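Local structure of cell envelope-related transcriptional attenuator domain-containing protein (Streptococcus agalactiae, 3OKZ) at residues A13-K18 and V109-Q114. The protein is of unknown function but, as an LytR/CpsA/Psr family protein, probably helps attach polymers to the cell envelope. Sequence-based numbering, arbitrary orientation.
Sequences AIEETK and VDYFMQ
Tyr111 reaches from the start of its strand to the loop at Ala13 and Ile14, and its side chain makes most of the contact. The CB bond points toward 13-18. CG stands anti to the carbonyl carbon (chi1 -55°), and the ring extends from there toward the loop. Further along the ring, CE1 meets Ile14 CG1 at 3.9 Å. Ala13 CB lies at the ring edge, near its plane, 4.2 Å from Tyr111 CE1. CZ also touches Ile14 CG1. The end of the isoleucine, CD1, sits over one ring face, 4.0 Å above the plane and offset toward the rim. Its CG1 branch lies beside the backbone N, with the chain extended, and this lays the methyl on the ring. At the tip, Tyr111 OH accepts a hydrogen bond of 3.3 Å from Ile14 N, with an N-H...O angle of 158°. Ala13 N is nearly as close to the hydroxyl, but its angle is too poor for a bond. Glu15 OE2 comes to 3.6 Å from Tyr111 OH without a bond; its other oxygen, OE1, bonds to His12. Asp110 adds a smaller contact, with OD1 4.1 Å from Ala13 CB. Its carboxylate is held by Ser21 N and Ser11 OG. A type I turn from Ile14 to Thr17 shapes the loop, and Lys18 N bonds back to Ala13 O. The contact pins the loop leading into strand 20-28 to the beginning of strand 111-116, which lies in the LytR/CpsA/Psr family region. These two strands are parallel neighbours in the central mixed sheet, where Tyr111 shares backbone bonds with Ser21 and Leu23. Phe20 meets the Tyr111 ring at about 90°, while Tyr234 touches Ile14 from a loop beyond helix 228-232.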
loop_
_atom_site.group_PDB
_atom_site.type_symbol
_atom_site.label_atom_id
_atom_site.label_comp_id
_atom_site.label_asym_id
_atom_site.label_seq_id
_atom_site.Cartn_x
_atom_site.Cartn_y
_atom_site.Cartn_z
ATOM N N ALA A 13 -10.175 16.890 -5.394
ATOM C CA ALA A 13 -9.296 17.287 -4.299
ATOM C C ALA A 13 -7.993 17.954 -4.723
ATOM O O ALA A 13 -7.523 18.884 -4.076
ATOM C CB ALA A 13 -8.997 16.078 -3.428
ATOM N N ILE A 14 -7.400 17.480 -5.804
ATOM C CA ILE A 14 -6.146 18.056 -6.258
ATOM C C ILE A 14 -6.365 19.349 -7.025
ATOM O O ILE A 14 -5.540 20.260 -6.962
ATOM C CB ILE A 14 -5.364 17.049 -7.128
ATOM C CG1 ILE A 14 -4.807 15.934 -6.233
ATOM C CG2 ILE A 14 -4.250 17.758 -7.883
ATOM C CD1 ILE A 14 -3.932 14.943 -6.943
ATOM N N GLU A 15 -7.480 19.426 -7.748
ATOM C CA GLU A 15 -7.804 20.621 -8.519
ATOM C C GLU A 15 -8.221 21.743 -7.588
ATOM O O GLU A 15 -8.365 22.887 -8.009
ATOM C CB GLU A 15 -8.938 20.335 -9.505
ATOM C CG GLU A 15 -8.621 19.223 -10.478
ATOM C CD GLU A 15 -8.843 17.858 -9.878
ATOM O OE1 GLU A 15 -9.967 17.341 -10.033
ATOM O OE2 GLU A 15 -7.909 17.310 -9.249
ATOM N N GLU A 16 -8.399 21.409 -6.315
ATOM C CA GLU A 16 -8.821 22.380 -5.319
ATOM C C GLU A 16 -7.863 22.408 -4.138
ATOM O O GLU A 16 -8.195 22.929 -3.080
ATOM C CB GLU A 16 -10.225 22.024 -4.846
ATOM C CG GLU A 16 -11.137 21.670 -6.004
ATOM C CD GLU A 16 -12.480 21.149 -5.566
ATOM O OE1 GLU A 16 -13.294 20.821 -6.453
ATOM O OE2 GLU A 16 -12.723 21.067 -4.344
ATOM N N THR A 17 -6.678 21.839 -4.330
ATOM C CA THR A 17 -5.656 21.781 -3.298
ATOM C C THR A 17 -6.216 21.375 -1.933
ATOM O O THR A 17 -5.840 21.943 -0.897
ATOM C CB THR A 17 -4.936 23.132 -3.151
ATOM O OG1 THR A 17 -4.759 23.724 -4.445
ATOM C CG2 THR A 17 -3.559 22.925 -2.523
ATOM N N LYS A 18 -7.107 20.384 -1.950
ATOM C CA LYS A 18 -7.746 19.855 -0.744
ATOM C C LYS A 18 -7.041 18.553 -0.334
ATOM O O LYS A 18 -6.596 17.787 -1.194
ATOM C CB LYS A 18 -9.225 19.580 -1.039
ATOM C CG LYS A 18 -10.039 19.101 0.153
ATOM C CD LYS A 18 -10.166 20.174 1.242
ATOM C CE LYS A 18 -10.772 19.597 2.526
ATOM N NZ LYS A 18 -10.692 20.531 3.689
ATOM N N VAL A 109 -11.868 6.677 -0.917
ATOM C CA VAL A 109 -10.465 6.886 -1.267
ATOM C C VAL A 109 -10.294 7.730 -2.534
ATOM O O VAL A 109 -10.381 7.216 -3.644
ATOM C CB VAL A 109 -9.762 5.523 -1.476
ATOM C CG1 VAL A 109 -8.285 5.729 -1.735
ATOM C CG2 VAL A 109 -9.980 4.643 -0.267
ATOM N N ASP A 110 -10.034 9.016 -2.356
ATOM C CA ASP A 110 -9.845 9.950 -3.464
ATOM C C ASP A 110 -9.204 9.382 -4.735
ATOM O O ASP A 110 -9.822 9.349 -5.802
ATOM C CB ASP A 110 -9.026 11.141 -2.965
ATOM C CG ASP A 110 -9.829 12.064 -2.084
ATOM O OD1 ASP A 110 -9.247 12.696 -1.184
ATOM O OD2 ASP A 110 -11.051 12.165 -2.300
ATOM N N TYR A 111 -7.961 8.938 -4.626
ATOM C CA TYR A 111 -7.271 8.410 -5.790
ATOM C C TYR A 111 -6.776 6.983 -5.616
ATOM O O TYR A 111 -7.126 6.297 -4.661
ATOM C CB TYR A 111 -6.110 9.340 -6.172
ATOM C CG TYR A 111 -6.574 10.754 -6.389
ATOM C CD1 TYR A 111 -6.601 11.670 -5.341
ATOM C CD2 TYR A 111 -7.095 11.148 -7.623
ATOM C CE1 TYR A 111 -7.145 12.943 -5.512
ATOM C CE2 TYR A 111 -7.644 12.418 -7.805
ATOM C CZ TYR A 111 -7.671 13.307 -6.746
ATOM O OH TYR A 111 -8.270 14.535 -6.914
ATOM N N PHE A 112 -5.951 6.543 -6.551
ATOM C CA PHE A 112 -5.441 5.193 -6.527
ATOM C C PHE A 112 -4.256 5.090 -7.472
ATOM O O PHE A 112 -4.282 5.600 -8.595
ATOM C CB PHE A 112 -6.555 4.247 -6.976
ATOM C CG PHE A 112 -6.067 2.995 -7.622
ATOM C CD1 PHE A 112 -5.750 1.873 -6.852
ATOM C CD2 PHE A 112 -5.902 2.940 -9.006
ATOM C CE1 PHE A 112 -5.269 0.709 -7.445
ATOM C CE2 PHE A 112 -5.421 1.782 -9.618
ATOM C CZ PHE A 112 -5.102 0.661 -8.831
HETATM N N MSE A 113 -3.208 4.424 -7.013
HETATM C CA MSE A 113 -2.040 4.259 -7.852
HETATM C C MSE A 113 -1.475 2.855 -7.727
HETATM O O MSE A 113 -1.354 2.298 -6.624
HETATM C CB MSE A 113 -0.974 5.283 -7.479
HETATM C CG MSE A 113 0.297 5.147 -8.292
HETATM SE SE MSE A 113 1.634 6.442 -7.836
HETATM C CE MSE A 113 1.226 7.784 -9.141
ATOM N N GLN A 114 -1.146 2.271 -8.870
ATOM C CA GLN A 114 -0.570 0.939 -8.862
ATOM C C GLN A 114 0.675 0.918 -9.719
ATOM O O GLN A 114 0.714 1.538 -10.783
ATOM C CB GLN A 114 -1.588 -0.098 -9.346
ATOM C CG GLN A 114 -2.006 -0.009 -10.803
ATOM C CD GLN A 114 -3.217 -0.889 -11.076
ATOM O OE1 GLN A 114 -3.452 -1.878 -10.381
ATOM N NE2 GLN A 114 -3.986 -0.535 -12.092
#